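Local coordinates for outer surface protein (Borrelia burgdorferi, PDB 5IZT) that is a plasmid-encoded outer surface protein of the PFam54_60 family whose molecular function is not established, at residues 216-221 / 236-241; 210-215 / 266-271; 184-189 / 331-336. One frame throughout, in Å; residues are numbered along the deposited sequence. Where two conformers were deposited one is given.

Contact 1. Residues 216-221 / 236-241; sequences SAFELL and PQLNSN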
# COMPACT_ATOMS: atom_id res chain seq x y z
N SER A 216 -9.45 0.76 -17.63
CA SER A 216 -10.31 1.33 -16.60
C SER A 216 -9.48 2.08 -15.56
O SER A 216 -9.11 3.23 -15.81
CB SER A 216 -11.21 0.26 -15.95
OG SER A 216 -10.52 -0.70 -15.16
N ALA A 217 -9.17 1.47 -14.41
CA ALA A 217 -8.58 2.23 -13.30
C ALA A 217 -7.25 2.87 -13.68
O ALA A 217 -6.97 4.02 -13.31
CB ALA A 217 -8.42 1.33 -12.08
N PHE A 218 -6.37 2.13 -14.35
CA PHE A 218 -5.07 2.70 -14.68
C PHE A 218 -5.17 3.73 -15.79
O PHE A 218 -4.31 4.59 -15.91
CB PHE A 218 -4.09 1.59 -15.08
CG PHE A 218 -3.76 0.64 -13.95
CD1 PHE A 218 -3.69 1.11 -12.64
CD2 PHE A 218 -3.52 -0.71 -14.20
CE1 PHE A 218 -3.37 0.24 -11.59
CE2 PHE A 218 -3.19 -1.58 -13.16
CZ PHE A 218 -3.11 -1.11 -11.85
N GLU A 219 -6.20 3.65 -16.63
CA GLU A 219 -6.36 4.68 -17.66
C GLU A 219 -6.69 6.04 -17.05
O GLU A 219 -6.38 7.08 -17.65
CB GLU A 219 -7.45 4.27 -18.65
CG GLU A 219 -7.46 5.09 -19.93
CD GLU A 219 -8.28 4.46 -21.02
OE1 GLU A 219 -9.30 3.83 -20.69
OE2 GLU A 219 -7.91 4.57 -22.21
N LEU A 220 -7.29 6.06 -15.86
CA LEU A 220 -7.80 7.28 -15.26
C LEU A 220 -6.74 8.07 -14.50
O LEU A 220 -7.05 9.14 -13.96
CB LEU A 220 -8.96 6.95 -14.31
CG LEU A 220 -10.20 6.43 -15.04
CD1 LEU A 220 -11.19 5.92 -14.00
CD2 LEU A 220 -10.78 7.56 -15.86
N LEU A 221 -5.52 7.56 -14.39
CA LEU A 221 -4.49 8.20 -13.58
C LEU A 221 -3.19 8.31 -14.35
O LEU A 221 -2.92 7.54 -15.27
CB LEU A 221 -4.26 7.42 -12.28
CG LEU A 221 -5.45 7.31 -11.33
CD1 LEU A 221 -5.13 6.27 -10.28
CD2 LEU A 221 -5.71 8.67 -10.67
N PRO A 236 3.87 9.93 -17.52
CA PRO A 236 3.07 9.05 -18.38
C PRO A 236 1.81 8.57 -17.68
O PRO A 236 1.74 8.48 -16.45
CB PRO A 236 4.02 7.88 -18.67
CG PRO A 236 4.99 7.89 -17.54
CD PRO A 236 5.18 9.33 -17.19
N GLN A 237 0.82 8.25 -18.50
CA GLN A 237 -0.40 7.63 -18.00
C GLN A 237 -0.08 6.32 -17.29
O GLN A 237 0.86 5.61 -17.65
CB GLN A 237 -1.36 7.40 -19.17
CG GLN A 237 -2.84 7.45 -18.82
CD GLN A 237 -3.71 7.59 -20.05
OE1 GLN A 237 -3.20 7.60 -21.17
NE2 GLN A 237 -5.02 7.69 -19.86
N LEU A 238 -0.87 6.00 -16.26
CA LEU A 238 -0.53 4.83 -15.43
C LEU A 238 -0.74 3.51 -16.19
O LEU A 238 -0.14 2.50 -15.82
CB LEU A 238 -1.36 4.85 -14.13
CG LEU A 238 -1.16 3.74 -13.10
CD1 LEU A 238 0.33 3.60 -12.76
CD2 LEU A 238 -1.99 4.02 -11.84
N ASN A 239 -1.54 3.51 -17.26
CA ASN A 239 -1.73 2.31 -18.07
C ASN A 239 -0.74 2.21 -19.22
O ASN A 239 -0.90 1.34 -20.08
CB ASN A 239 -3.16 2.27 -18.64
CG ASN A 239 -3.37 3.34 -19.70
OD1 ASN A 239 -2.61 4.29 -19.79
ND2 ASN A 239 -4.40 3.17 -20.53
N SER A 240 0.28 3.07 -19.26
CA SER A 240 1.11 3.17 -20.44
C SER A 240 2.18 2.09 -20.46
O SER A 240 2.55 1.49 -19.44
CB SER A 240 1.75 4.56 -20.55
OG SER A 240 2.59 4.79 -19.43
N ASN A 241 2.70 1.84 -21.66
CA ASN A 241 3.81 0.92 -21.86
C ASN A 241 5.13 1.68 -21.70
O ASN A 241 5.87 1.92 -22.64
CB ASN A 241 3.72 0.25 -23.22
CG ASN A 241 4.80 -0.79 -23.44
OD1 ASN A 241 5.38 -1.29 -22.48
ND2 ASN A 241 5.06 -1.11 -24.70
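Two passages of the long connection between helix 179-197 and helix 243-255 meet here, and the second of them, residues 236-241, carries a type I beta turn from Gln237 to Ser240 that packs against Phe218, Glu219 and Leu221. Leu238 has the largest share of the interface. With chi1 at -178° and chi2 at 52°, it swings Leu238 CD2 to Phe218 CD1, 3.5 Å away and oblique to the ring. Leu238 CD2 also lies 4.1 Å from Leu221 CB, the two leucine side chains running side by side and pointing the same way. The backbone holds this residue as well: Leu238 N donates to Leu221 O at 2.7 Å, approaching at a tilt from the carbonyl plane. Next to it the extended side chain of Gln237 reaches across, and Gln237 NE2 gives a 2.7 Å hydrogen bond to Glu219 O, lying in that carbonyl's plane on a lone pair. In the modelled conformer the N-H...O angle is 155° and the acceptor lies close to the plane of the Gln237 amide. Asn239 follows: Asn239 CB packs on Phe218 CB at 3.7 Å, while its ND2 passes the aliphatic part of Glu219 and bonds to the backbone O of Lys214. Inside the turn, Gln237 O accepts from both Ser240 N and Ser240 OG. The whole is a type I beta turn docked on a neighbouring part of the same interhelical connection, with Phe218 and Leu221 meeting Met287 of helix 280-316.

Contact 2. Residues 210-215 / 266-271; sequences QFKMKD and FGSIME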
# COMPACT_ATOMS: atom_id res chain seq x y z
N GLN A 210 -3.73 -5.68 -18.14
CA GLN A 210 -3.43 -5.18 -16.79
C GLN A 210 -4.59 -5.48 -15.83
O GLN A 210 -5.07 -4.61 -15.10
CB GLN A 210 -3.09 -3.68 -16.81
CG GLN A 210 -1.96 -3.36 -17.80
CD GLN A 210 -1.83 -1.87 -18.14
OE1 GLN A 210 -2.42 -1.00 -17.49
NE2 GLN A 210 -1.07 -1.57 -19.19
N PHE A 211 -5.04 -6.74 -15.85
CA PHE A 211 -6.10 -7.25 -14.97
C PHE A 211 -7.37 -6.40 -15.07
O PHE A 211 -7.98 -6.03 -14.06
CB PHE A 211 -5.61 -7.33 -13.52
CG PHE A 211 -4.33 -8.12 -13.38
CD1 PHE A 211 -4.34 -9.51 -13.41
CD2 PHE A 211 -3.10 -7.47 -13.24
CE1 PHE A 211 -3.16 -10.24 -13.30
CE2 PHE A 211 -1.92 -8.19 -13.13
CZ PHE A 211 -1.94 -9.58 -13.15
N LYS A 212 -7.77 -6.10 -16.31
CA LYS A 212 -8.95 -5.32 -16.70
C LYS A 212 -8.83 -3.86 -16.28
O LYS A 212 -9.82 -3.11 -16.37
CB LYS A 212 -10.26 -5.91 -16.13
CG LYS A 212 -10.42 -7.42 -16.39
CD LYS A 212 -10.87 -7.74 -17.79
CE LYS A 212 -10.91 -9.25 -18.02
NZ LYS A 212 -9.55 -9.88 -17.97
N MET A 213 -7.66 -3.42 -15.83
CA MET A 213 -7.48 -2.03 -15.45
C MET A 213 -6.72 -1.21 -16.48
O MET A 213 -6.68 0.03 -16.36
CB MET A 213 -6.78 -1.96 -14.08
CG MET A 213 -7.75 -2.45 -12.97
SD MET A 213 -7.06 -2.41 -11.31
CE MET A 213 -5.95 -3.84 -11.45
N LYS A 214 -6.16 -1.84 -17.53
CA LYS A 214 -5.55 -1.05 -18.61
C LYS A 214 -6.55 -0.08 -19.21
O LYS A 214 -6.22 1.08 -19.49
CB LYS A 214 -5.03 -1.96 -19.72
CG LYS A 214 -4.37 -1.17 -20.89
CD LYS A 214 -3.74 -2.10 -21.93
CE LYS A 214 -4.78 -2.71 -22.89
NZ LYS A 214 -5.39 -1.71 -23.83
N ASP A 215 -7.79 -0.53 -19.40
CA ASP A 215 -8.85 0.29 -19.97
C ASP A 215 -9.83 0.78 -18.92
O ASP A 215 -10.95 1.17 -19.27
CB ASP A 215 -9.59 -0.46 -21.07
CG ASP A 215 -8.70 -0.82 -22.24
OD1 ASP A 215 -7.72 -0.10 -22.49
OD2 ASP A 215 -9.02 -1.80 -22.95
N PHE A 266 -10.44 -7.55 -8.21
CA PHE A 266 -10.49 -6.11 -7.99
C PHE A 266 -10.57 -5.36 -9.31
O PHE A 266 -11.36 -4.43 -9.47
CB PHE A 266 -9.26 -5.66 -7.17
CG PHE A 266 -9.31 -4.22 -6.73
CD1 PHE A 266 -8.91 -3.20 -7.58
CD2 PHE A 266 -9.75 -3.89 -5.46
CE1 PHE A 266 -8.97 -1.87 -7.18
CE2 PHE A 266 -9.81 -2.56 -5.04
CZ PHE A 266 -9.41 -1.55 -5.91
N GLY A 267 -9.73 -5.75 -10.27
CA GLY A 267 -9.78 -5.11 -11.59
C GLY A 267 -11.13 -5.28 -12.27
O GLY A 267 -11.63 -4.35 -12.92
N SER A 268 -11.75 -6.45 -12.13
CA SER A 268 -13.06 -6.67 -12.73
C SER A 268 -14.11 -5.75 -12.12
O SER A 268 -15.03 -5.31 -12.81
CB SER A 268 -13.50 -8.12 -12.58
OG SER A 268 -12.68 -8.98 -13.36
N ILE A 269 -13.99 -5.46 -10.82
CA ILE A 269 -14.92 -4.52 -10.20
C ILE A 269 -14.68 -3.11 -10.72
O ILE A 269 -15.63 -2.38 -11.02
CB ILE A 269 -14.81 -4.60 -8.67
CG1 ILE A 269 -15.24 -6.00 -8.19
CG2 ILE A 269 -15.65 -3.52 -8.01
CD1 ILE A 269 -14.71 -6.34 -6.78
N MET A 270 -13.41 -2.71 -10.87
CA MET A 270 -13.12 -1.40 -11.46
C MET A 270 -13.69 -1.31 -12.86
O MET A 270 -14.27 -0.28 -13.24
CB MET A 270 -11.61 -1.13 -11.49
CG MET A 270 -10.92 -1.07 -10.13
SD MET A 270 -11.68 0.05 -8.94
CE MET A 270 -12.67 -1.08 -7.96
N GLU A 271 -13.53 -2.38 -13.65
CA GLU A 271 -14.07 -2.38 -15.00
C GLU A 271 -15.57 -2.17 -14.99
O GLU A 271 -16.09 -1.36 -15.76
CB GLU A 271 -13.74 -3.71 -15.71
CG GLU A 271 -14.34 -3.76 -17.13
CD GLU A 271 -13.95 -5.03 -17.86
OE1 GLU A 271 -14.30 -6.12 -17.37
OE2 GLU A 271 -13.27 -4.94 -18.89
O HOH W 1 -11.49 -2.88 -18.79
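Lys212 and Met213 pack against helix 260-274 about Gly267. In Lys212, CG is anti to the carbonyl carbon (chi1 -49°) and the chain bends again at chi2, which lays its methylene groups across the extended side chain of Glu271. There Lys212 CD is 3.8 Å from Glu271 OE1, a contact of the aliphatic part. The ammonium group pairs with Asp209 and Glu264 in salt bridges, and it is not in contact with the Glu271 carboxylate. Separately, a water donates to the backbone O of Lys212 at 2.9 Å and to Glu271 OE2 at 2.7 Å. The backbone that presents these side chains is a type I' beta turn from Gln210 to Met213, with positive phi at Phe211 and Lys212, seated on the helix where Gly267, having no side chain, lets the turn come close. Phe211 O comes to 3.2 Å from Gly267 CA in a CA-H...O contact, with an angle of 158° at the hydrogen. The Met213 chain runs straight as far as SD and then bends at chi3 (-74°), and its CG, SD and CE all pass over the glycine, Met213 CG at 3.6 Å from Gly267 CA. Met213 SD lies 4.2 Å from Phe266 CD1, at the edge of the ring and near its plane, and Met213 SD is 4.3 Å from Met270 CG. Met270 bends back along its own helix and sets CE above one face of the Phe266 ring, offset toward its rim, while Phe252 of helix 243-255 touches both Met213 and Phe266.

Contact 3. Residues 184-189 / 331-336; sequences KNELIR and ELKSKL
Leu187 of helix 179-197 has more surface buried here than any other residue, and it packs against helix 322-359 among Leu332, Lys333 and Leu336. Its two methyls have different partners across the gap. Leu187 CD2 meets Leu332 CB at 3.8 Å, the two side chains crossing at about a right angle. Leu187 CD1 lies 4.0 Å from Lys333 CB and makes an apolar contact with Leu336 CD2, the side chains of Leu187 and Leu336 sliding past each other in opposite directions. Lys333, the second largest contributor, covers the flank of this leucine cluster with a fully extended chain. Lys333 NZ reaches Glu186 OE2 at 2.9 Å in a salt bridge, meeting the carboxylate on its syn side but 32° out of its plane. Glu186 reaches it with chi1 at 133°, away from the staggered positions, and both residues remain partly exposed, leaving the ion pair at the border of the apolar contact. Ile308 of helix 280-316 touches Leu187 and Leu332 from a third helix. The segment axes run 26° from parallel and approach to 10.8 Å, a leucine-filled contact edged by a salt bridge that is typical of an elongated helical bundle.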
# COMPACT_ATOMS: atom_id res chain seq x y z
N LYS A 184 17.73 -4.24 18.87
CA LYS A 184 18.13 -3.58 17.63
C LYS A 184 18.09 -4.56 16.46
O LYS A 184 17.53 -4.25 15.40
CB LYS A 184 19.52 -2.97 17.78
CG LYS A 184 19.98 -2.27 16.51
CD LYS A 184 21.43 -1.85 16.56
CE LYS A 184 22.36 -3.06 16.52
NZ LYS A 184 23.77 -2.65 16.75
N ASN A 185 18.65 -5.75 16.66
CA ASN A 185 18.73 -6.71 15.56
C ASN A 185 17.35 -7.22 15.15
O ASN A 185 17.09 -7.45 13.96
CB ASN A 185 19.62 -7.89 15.95
CG ASN A 185 21.08 -7.51 16.00
OD1 ASN A 185 21.50 -6.54 15.37
ND2 ASN A 185 21.88 -8.29 16.72
N GLU A 186 16.45 -7.39 16.12
CA GLU A 186 15.10 -7.84 15.81
C GLU A 186 14.37 -6.82 14.95
O GLU A 186 13.65 -7.19 14.02
CB GLU A 186 14.37 -8.15 17.12
CG GLU A 186 12.97 -7.61 17.26
CD GLU A 186 12.49 -7.66 18.71
OE1 GLU A 186 12.87 -8.61 19.42
OE2 GLU A 186 11.75 -6.74 19.13
N LEU A 187 14.59 -5.53 15.21
CA LEU A 187 13.95 -4.51 14.38
C LEU A 187 14.56 -4.47 12.98
O LEU A 187 13.83 -4.35 11.98
CB LEU A 187 14.06 -3.14 15.05
CG LEU A 187 13.28 -2.01 14.36
CD1 LEU A 187 11.80 -2.38 14.21
CD2 LEU A 187 13.46 -0.69 15.13
N ILE A 188 15.88 -4.60 12.88
CA ILE A 188 16.54 -4.66 11.58
C ILE A 188 16.02 -5.86 10.78
O ILE A 188 15.74 -5.75 9.58
CB ILE A 188 18.07 -4.71 11.75
CG1 ILE A 188 18.57 -3.39 12.34
CG2 ILE A 188 18.77 -5.03 10.42
CD1 ILE A 188 19.99 -3.45 12.85
N ARG A 189 15.89 -7.01 11.43
CA ARG A 189 15.36 -8.20 10.78
C ARG A 189 13.93 -7.97 10.29
O ARG A 189 13.56 -8.38 9.18
CB ARG A 189 15.42 -9.38 11.76
CG ARG A 189 15.43 -10.78 11.15
CD ARG A 189 15.93 -11.81 12.19
NE ARG A 189 15.23 -11.68 13.48
CZ ARG A 189 15.77 -11.17 14.59
NH1 ARG A 189 17.02 -10.74 14.60
NH2 ARG A 189 15.04 -11.11 15.70
N GLU A 331 10.14 3.13 19.95
CA GLU A 331 9.29 4.04 19.18
C GLU A 331 9.28 3.67 17.70
O GLU A 331 8.22 3.69 17.06
CB GLU A 331 9.74 5.49 19.37
CG GLU A 331 9.26 6.08 20.69
CD GLU A 331 9.98 7.36 21.12
OE1 GLU A 331 10.67 7.98 20.28
OE2 GLU A 331 9.85 7.73 22.31
N LEU A 332 10.44 3.33 17.14
CA LEU A 332 10.49 2.93 15.74
C LEU A 332 9.69 1.65 15.51
O LEU A 332 9.00 1.51 14.49
CB LEU A 332 11.94 2.75 15.29
CG LEU A 332 12.77 4.04 15.17
CD1 LEU A 332 14.24 3.75 14.87
CD2 LEU A 332 12.19 4.89 14.06
N LYS A 333 9.78 0.71 16.45
CA LYS A 333 9.00 -0.53 16.34
C LYS A 333 7.51 -0.26 16.44
O LYS A 333 6.70 -0.89 15.74
CB LYS A 333 9.47 -1.53 17.40
CG LYS A 333 8.66 -2.83 17.44
CD LYS A 333 9.34 -3.82 18.36
CE LYS A 333 8.47 -5.04 18.64
NZ LYS A 333 9.05 -5.84 19.77
N SER A 334 7.10 0.67 17.32
CA SER A 334 5.69 1.04 17.37
C SER A 334 5.23 1.62 16.03
O SER A 334 4.11 1.32 15.57
CB SER A 334 5.46 2.05 18.49
OG SER A 334 4.14 2.54 18.46
N LYS A 335 6.07 2.44 15.40
CA LYS A 335 5.73 3.02 14.10
C LYS A 335 5.70 1.96 13.01
O LYS A 335 4.85 2.01 12.11
CB LYS A 335 6.72 4.13 13.73
CG LYS A 335 6.73 5.33 14.67
CD LYS A 335 5.36 5.97 14.80
CE LYS A 335 5.39 7.11 15.82
NZ LYS A 335 4.06 7.36 16.44
N LEU A 336 6.61 0.98 13.07
CA LEU A 336 6.54 -0.14 12.14
C LEU A 336 5.23 -0.91 12.30
O LEU A 336 4.57 -1.23 11.30
CB LEU A 336 7.74 -1.07 12.32
CG LEU A 336 7.69 -2.34 11.45
CD1 LEU A 336 7.65 -2.01 9.96
CD2 LEU A 336 8.84 -3.29 11.74

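Contacts 1 and 2 are neighbours, with centres 11 Å apart, and both draw on the connection between helices 179-197 and 243-255; they touch directly, Phe218 N lying 2.9 Å from Met213 O in a probable hydrogen bond. Contact 3 sits on the opposite side of the chain's centre, its own centre 36 Å from that of contact 1 and 37 Å from that of contact 2. In sequence, contact 3 spans the widest interval, contact 2 falls within it and contact 1 within contact 2. Helix 280-316 borders all three sites. The irregular connection is thus packed onto helices toward one end of an elongated helical protein, while helices 179-197 and 322-359, far apart in sequence, pack together toward the other.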